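Local coordinates for protein D-galactonate dehydratase family member RspA (Pantoea ananatis, PDB 3T6C) that dehydrates D-gluconate to 2-dehydro-3-deoxy-D-gluconate with low activity in vitro, using one magnesium ion per subunit, at residues F217-F230 and H245-M259. Residues are numbered along the deposited sequence; the frame is centred on the assembly and turned at random.
Sequences FDPEAYAKSIPRLF and HDAHERITPINAIHM. With MG (magnesium ion), chain C; GCO (D-gluconic acid), chain D; EDO (1,2-ethanediol), chain G.
Helix 219-230 runs almost parallel to helix 253-259, the two axes approaching to 10.3 Å at 10°, and P219 lies beside I251 in the loop between strand 245-246 and its helix. Y222 and H245 reach for each other from opposite directions. CG of each is anti to the backbone N, which brings the two rings rim to rim, with planes 24° apart, and sets Y222 OH 2.7 Å from H245 NE2 in a buried hydrogen bond. With H245 ND1 bonded to C176 O on the neighbouring strand, both ring nitrogens are engaged and the imidazole is fixed in rotation. I226 CG2 lies over one face of this imidazole, 4.1 Å from the ring centroid, while F230 CZ packs obliquely on H245 CB at 3.7 Å. Between the helices, M259, bent at chi3, turns its CE toward A223 and I226, 3.7 Å from A223 CA; I251 CG2 meets the Y222 ring at its edge, 3.6 Å from Y222 CD2. Consecutive helices packed around a parallel strand in this way belong to the (β/α)-barrel of the enolase superfamily, where the C-terminal ends of the strands carry the metal ligands. Here D246, next to H245, points to the other side and binds magnesium through OD2 (2.0 Å), together with E272 and E298. Two residues on, H248, a proton donor/acceptor by similarity, shares a hydrogen bond through NE2 with O4 of the bound gluconate. At the end of the A247-R250 type I' turn, R250 lays NH1 over the centre of the F217 ring in a cation-pi contact, the guanidinium tilted 68° to the ring, while its NE bonds to P440 O. Farther out, a water accepts from N255 ND2 and donates to E220 OE2, bridging the helix starts.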
loop_
_atom_site.group_PDB
_atom_site.type_symbol
_atom_site.label_atom_id
_atom_site.label_comp_id
_atom_site.label_asym_id
_atom_site.label_seq_id
_atom_site.Cartn_x
_atom_site.Cartn_y
_atom_site.Cartn_z
ATOM N N PHE A 217 0.500 19.625 35.053
ATOM C CA PHE A 217 0.868 18.201 35.152
ATOM C C PHE A 217 2.127 18.001 34.368
ATOM O O PHE A 217 2.497 18.890 33.599
ATOM C CB PHE A 217 -0.257 17.308 34.642
ATOM C CG PHE A 217 -0.373 17.295 33.132
ATOM C CD1 PHE A 217 -0.864 18.409 32.448
ATOM C CD2 PHE A 217 0.006 16.165 32.423
ATOM C CE1 PHE A 217 -0.969 18.403 31.026
ATOM C CE2 PHE A 217 -0.109 16.123 31.023
ATOM C CZ PHE A 217 -0.601 17.237 30.312
ATOM N N ASP A 218 2.831 16.876 34.584
ATOM C CA ASP A 218 4.087 16.632 33.903
ATOM C C ASP A 218 3.911 15.332 33.121
ATOM O O ASP A 218 3.968 14.240 33.721
ATOM C CB ASP A 218 5.235 16.554 34.913
ATOM C CG ASP A 218 6.600 16.407 34.230
ATOM O OD1 ASP A 218 6.713 15.712 33.222
ATOM O OD2 ASP A 218 7.560 17.069 34.610
ATOM N N PRO A 219 3.785 15.436 31.794
ATOM C CA PRO A 219 3.598 14.222 30.996
ATOM C C PRO A 219 4.745 13.229 31.107
ATOM O O PRO A 219 4.447 12.044 31.002
ATOM C CB PRO A 219 3.504 14.718 29.549
ATOM C CG PRO A 219 3.630 16.199 29.563
ATOM C CD PRO A 219 3.820 16.681 30.986
ATOM N N GLU A 220 5.984 13.688 31.222
ATOM C CA GLU A 220 7.136 12.798 31.263
ATOM C C GLU A 220 7.140 12.057 32.591
ATOM O O GLU A 220 7.334 10.829 32.627
ATOM C CB GLU A 220 8.432 13.585 31.078
ATOM C CG GLU A 220 8.716 13.854 29.565
ATOM C CD GLU A 220 8.118 15.119 29.071
ATOM O OE1 GLU A 220 7.733 15.957 29.955
ATOM O OE2 GLU A 220 8.078 15.308 27.789
ATOM N N ALA A 221 6.915 12.788 33.688
ATOM C CA ALA A 221 6.914 12.139 34.998
ATOM C C ALA A 221 5.749 11.180 35.117
ATOM O O ALA A 221 5.876 10.100 35.703
ATOM C CB ALA A 221 6.879 13.226 36.104
ATOM N N TYR A 222 4.612 11.572 34.582
ATOM C CA TYR A 222 3.439 10.674 34.524
ATOM C C TYR A 222 3.801 9.369 33.769
ATOM O O TYR A 222 3.626 8.261 34.309
ATOM C CB TYR A 222 2.252 11.412 33.893
ATOM C CG TYR A 222 1.242 10.425 33.354
ATOM C CD1 TYR A 222 0.445 9.652 34.213
ATOM C CD2 TYR A 222 1.115 10.260 32.016
ATOM C CE1 TYR A 222 -0.449 8.678 33.660
ATOM C CE2 TYR A 222 0.241 9.331 31.466
ATOM C CZ TYR A 222 -0.537 8.549 32.280
ATOM O OH TYR A 222 -1.374 7.624 31.670
ATOM N N ALA A 223 4.318 9.475 32.537
ATOM C CA ALA A 223 4.521 8.272 31.690
ATOM C C ALA A 223 5.465 7.318 32.388
ATOM O O ALA A 223 5.220 6.125 32.431
ATOM C CB ALA A 223 5.093 8.656 30.349
ATOM N N LYS A 224 6.535 7.853 32.974
ATOM C CA LYS A 224 7.521 6.968 33.642
ATOM C C LYS A 224 6.920 6.299 34.880
ATOM O O LYS A 224 7.319 5.182 35.235
ATOM C CB LYS A 224 8.805 7.751 33.964
ATOM C CG LYS A 224 9.538 8.258 32.728
ATOM C CD LYS A 224 10.728 9.141 33.133
ATOM C CE LYS A 224 11.568 9.591 31.942
ATOM N NZ LYS A 224 11.070 10.851 31.343
ATOM N N SER A 225 5.954 6.924 35.528
ATOM C CA SER A 225 5.422 6.381 36.760
ATOM C C SER A 225 4.608 5.126 36.495
ATOM O O SER A 225 4.437 4.282 37.400
ATOM C CB SER A 225 4.560 7.426 37.498
ATOM O OG SER A 225 3.232 7.549 36.962
ATOM N N ILE A 226 4.075 5.022 35.281
ATOM C CA ILE A 226 3.024 4.028 35.046
ATOM C C ILE A 226 3.508 2.544 35.032
ATOM O O ILE A 226 2.903 1.688 35.690
ATOM C CB ILE A 226 2.144 4.425 33.829
ATOM C CG1 ILE A 226 1.289 5.665 34.134
ATOM C CG2 ILE A 226 1.117 3.300 33.471
ATOM C CD1 ILE A 226 0.508 5.647 35.505
ATOM N N PRO A 227 4.567 2.222 34.271
ATOM C CA PRO A 227 5.013 0.821 34.336
ATOM C C PRO A 227 5.426 0.432 35.771
ATOM O O PRO A 227 5.196 -0.721 36.148
ATOM C CB PRO A 227 6.213 0.786 33.364
ATOM C CG PRO A 227 5.837 1.873 32.339
ATOM C CD PRO A 227 5.247 2.982 33.209
ATOM N N ARG A 228 6.018 1.326 36.559
ATOM C CA ARG A 228 6.347 1.022 37.949
ATOM C C ARG A 228 5.090 0.714 38.767
ATOM O O ARG A 228 5.082 -0.248 39.585
ATOM C CB ARG A 228 7.123 2.198 38.588
ATOM C CG ARG A 228 8.435 2.548 37.861
ATOM C CD ARG A 228 9.312 3.658 38.542
ATOM N NE ARG A 228 8.531 4.581 39.366
ATOM C CZ ARG A 228 8.438 5.901 39.177
ATOM N NH1 ARG A 228 9.103 6.503 38.187
ATOM N NH2 ARG A 228 7.670 6.627 39.992
ATOM N N LEU A 229 4.036 1.507 38.563
ATOM C CA LEU A 229 2.763 1.246 39.255
ATOM C C LEU A 229 2.270 -0.162 38.964
ATOM O O LEU A 229 1.892 -0.908 39.874
ATOM C CB LEU A 229 1.697 2.296 38.858
ATOM C CG LEU A 229 0.288 2.018 39.399
ATOM C CD1 LEU A 229 0.169 2.116 40.956
ATOM C CD2 LEU A 229 -0.637 2.987 38.704
ATOM N N PHE A 230 2.245 -0.550 37.691
ATOM C CA PHE A 230 1.736 -1.861 37.332
ATOM C C PHE A 230 2.616 -3.015 37.736
ATOM O O PHE A 230 2.098 -4.082 38.089
ATOM C CB PHE A 230 1.215 -1.924 35.881
ATOM C CG PHE A 230 -0.073 -1.174 35.730
ATOM C CD1 PHE A 230 -1.261 -1.806 36.013
ATOM C CD2 PHE A 230 -0.084 0.183 35.420
ATOM C CE1 PHE A 230 -2.449 -1.115 36.001
ATOM C CE2 PHE A 230 -1.282 0.890 35.376
ATOM C CZ PHE A 230 -2.474 0.227 35.659
ATOM N N HIS A 245 -5.809 0.820 32.442
ATOM C CA HIS A 245 -5.236 2.144 32.698
ATOM C C HIS A 245 -5.700 3.100 31.604
ATOM O O HIS A 245 -5.782 2.701 30.435
ATOM C CB HIS A 245 -3.681 2.124 32.761
ATOM C CG HIS A 245 -3.102 3.471 33.090
ATOM N ND1 HIS A 245 -3.248 4.063 34.337
ATOM C CD2 HIS A 245 -2.477 4.380 32.303
ATOM C CE1 HIS A 245 -2.688 5.271 34.301
ATOM N NE2 HIS A 245 -2.224 5.488 33.084
ATOM N N ASP A 246 -5.990 4.345 31.988
ATOM C CA ASP A 246 -6.441 5.363 31.028
ATOM C C ASP A 246 -5.371 6.448 30.888
ATOM O O ASP A 246 -5.123 7.235 31.853
ATOM C CB ASP A 246 -7.758 5.967 31.576
ATOM C CG ASP A 246 -8.483 6.879 30.576
ATOM O OD1 ASP A 246 -7.914 7.276 29.532
ATOM O OD2 ASP A 246 -9.677 7.195 30.845
ATOM N N ALA A 247 -4.719 6.502 29.719
ATOM C CA ALA A 247 -3.693 7.540 29.485
ATOM C C ALA A 247 -4.341 8.891 29.207
ATOM O O ALA A 247 -3.682 9.903 29.341
ATOM C CB ALA A 247 -2.844 7.132 28.322
ATOM N N HIS A 248 -5.618 8.886 28.798
ATOM C CA HIS A 248 -6.429 10.127 28.692
ATOM C C HIS A 248 -5.750 11.224 27.888
ATOM O O HIS A 248 -5.721 12.393 28.285
ATOM C CB HIS A 248 -6.801 10.635 30.088
ATOM C CG HIS A 248 -8.126 11.351 30.157
ATOM N ND1 HIS A 248 -8.305 12.642 29.703
ATOM C CD2 HIS A 248 -9.316 10.967 30.680
ATOM C CE1 HIS A 248 -9.554 13.024 29.933
ATOM N NE2 HIS A 248 -10.193 12.023 30.523
ATOM N N GLU A 249 -5.160 10.801 26.760
ATOM C CA GLU A 249 -4.482 11.684 25.764
ATOM C C GLU A 249 -3.414 12.626 26.378
ATOM O O GLU A 249 -3.114 13.653 25.775
ATOM C CB GLU A 249 -5.498 12.499 24.896
ATOM C CG GLU A 249 -6.435 13.491 25.680
ATOM C CD GLU A 249 -7.427 14.301 24.800
ATOM O OE1 GLU A 249 -7.455 14.089 23.566
ATOM O OE2 GLU A 249 -8.133 15.185 25.374
ATOM N N ARG A 250 -2.806 12.230 27.508
ATOM C CA ARG A 250 -1.956 13.159 28.262
ATOM C C ARG A 250 -0.492 13.136 27.874
ATOM O O ARG A 250 0.313 13.817 28.509
ATOM C CB ARG A 250 -2.080 12.879 29.766
ATOM C CG ARG A 250 -3.406 13.292 30.344
ATOM C CD ARG A 250 -3.507 14.795 30.405
ATOM N NE ARG A 250 -4.754 15.288 31.036
ATOM C CZ ARG A 250 -4.815 16.112 32.076
ATOM N NH1 ARG A 250 -3.715 16.548 32.706
ATOM N NH2 ARG A 250 -6.018 16.529 32.484
ATOM N N ILE A 251 -0.104 12.368 26.855
ATOM C CA ILE A 251 1.313 12.260 26.489
ATOM C C ILE A 251 1.457 12.303 24.960
ATOM O O ILE A 251 0.451 12.167 24.232
ATOM C CB ILE A 251 1.967 10.954 27.032
ATOM C CG1 ILE A 251 1.208 9.732 26.518
ATOM C CG2 ILE A 251 1.916 10.937 28.595
ATOM C CD1 ILE A 251 1.655 8.414 27.221
ATOM N N THR A 252 2.664 12.505 24.472
ATOM C CA THR A 252 2.839 12.517 23.013
ATOM C C THR A 252 2.678 11.118 22.419
ATOM O O THR A 252 2.870 10.119 23.133
ATOM C CB THR A 252 4.252 12.990 22.604
ATOM O OG1 THR A 252 5.232 12.083 23.100
ATOM C CG2 THR A 252 4.524 14.446 23.088
ATOM N N PRO A 253 2.356 11.009 21.118
ATOM C CA PRO A 253 2.112 9.657 20.592
ATOM C C PRO A 253 3.297 8.693 20.740
ATOM O O PRO A 253 3.104 7.525 21.121
ATOM C CB PRO A 253 1.744 9.918 19.111
ATOM C CG PRO A 253 1.069 11.335 19.132
ATOM C CD PRO A 253 1.922 12.089 20.192
ATOM N N ILE A 254 4.516 9.156 20.491
ATOM C CA ILE A 254 5.625 8.243 20.553
ATOM C C ILE A 254 5.802 7.779 22.007
ATOM O O ILE A 254 6.137 6.614 22.280
ATOM C CB ILE A 254 6.885 8.865 19.954
ATOM C CG1 ILE A 254 8.019 7.848 19.870
ATOM C CG2 ILE A 254 7.329 10.045 20.785
ATOM C CD1 ILE A 254 7.744 6.661 18.958
ATOM N N ASN A 255 5.618 8.689 22.974
ATOM C CA ASN A 255 5.693 8.266 24.395
ATOM C C ASN A 255 4.565 7.317 24.784
ATOM O O ASN A 255 4.763 6.412 25.613
ATOM C CB ASN A 255 5.781 9.458 25.345
ATOM C CG ASN A 255 7.099 10.231 25.217
ATOM O OD1 ASN A 255 8.131 9.701 24.774
ATOM N ND2 ASN A 255 7.073 11.464 25.633
ATOM N N ALA A 256 3.405 7.431 24.120
ATOM C CA ALA A 256 2.349 6.445 24.350
ATOM C C ALA A 256 2.696 5.079 23.765
ATOM O O ALA A 256 2.315 4.090 24.334
ATOM C CB ALA A 256 1.048 6.914 23.717
ATOM N N ILE A 257 3.393 5.054 22.633
ATOM C CA ILE A 257 3.849 3.792 22.044
ATOM C C ILE A 257 4.823 3.141 23.020
ATOM O O ILE A 257 4.672 1.944 23.342
ATOM C CB ILE A 257 4.493 4.010 20.672
ATOM C CG1 ILE A 257 3.425 4.522 19.718
ATOM C CG2 ILE A 257 5.150 2.710 20.162
ATOM C CD1 ILE A 257 3.904 4.892 18.273
ATOM N N HIS A 258 5.804 3.911 23.542
ATOM C CA HIS A 258 6.717 3.324 24.504
ATOM C C HIS A 258 5.955 2.791 25.753
ATOM O O HIS A 258 6.207 1.668 26.220
ATOM C CB HIS A 258 7.750 4.370 24.937
ATOM C CG HIS A 258 8.644 3.886 26.033
ATOM N ND1 HIS A 258 9.864 3.297 25.793
ATOM C CD2 HIS A 258 8.456 3.837 27.375
ATOM C CE1 HIS A 258 10.412 2.951 26.943
ATOM N NE2 HIS A 258 9.571 3.243 27.917
ATOM N N MET A 259 4.970 3.556 26.253
ATOM C CA MET A 259 4.209 3.128 27.414
ATOM C C MET A 259 3.462 1.828 27.081
ATOM O O MET A 259 3.466 0.890 27.911
ATOM C CB MET A 259 3.195 4.223 27.843
ATOM C CG MET A 259 2.211 3.694 28.967
ATOM S SD MET A 259 0.930 4.922 29.422
ATOM C CE MET A 259 2.094 5.828 30.344
HETATM MG MG MG C . -11.309 7.576 29.672
HETATM C C1 GCO D . -13.473 7.818 31.620
HETATM C C2 GCO D . -13.311 9.204 31.120
HETATM C C3 GCO D . -13.910 10.276 32.011
HETATM C C4 GCO D . -13.945 11.610 31.295
HETATM C C5 GCO D . -15.194 12.366 31.678
HETATM C C6 GCO D . -15.325 13.711 30.986
HETATM O O1A GCO D . -14.412 7.490 32.404
HETATM O O1B GCO D . -12.728 6.913 31.120
HETATM O O2 GCO D . -11.992 9.378 30.674
HETATM O O3 GCO D . -13.129 10.311 33.148
HETATM O O4 GCO D . -12.789 12.335 31.674
HETATM O O5 GCO D . -16.287 11.586 31.364
HETATM O O6 GCO D . -16.507 14.420 31.303
HETATM C C1 EDO G . 1.098 16.311 38.829
HETATM O O1 EDO G . 1.313 16.328 40.244
HETATM C C2 EDO G . 2.329 15.686 38.159
HETATM O O2 EDO G . 1.969 15.169 36.855
HETATM O O HOH W 1 9.093 13.230 26.050
HETATM O O HOH W 2 -9.935 8.598 28.464
#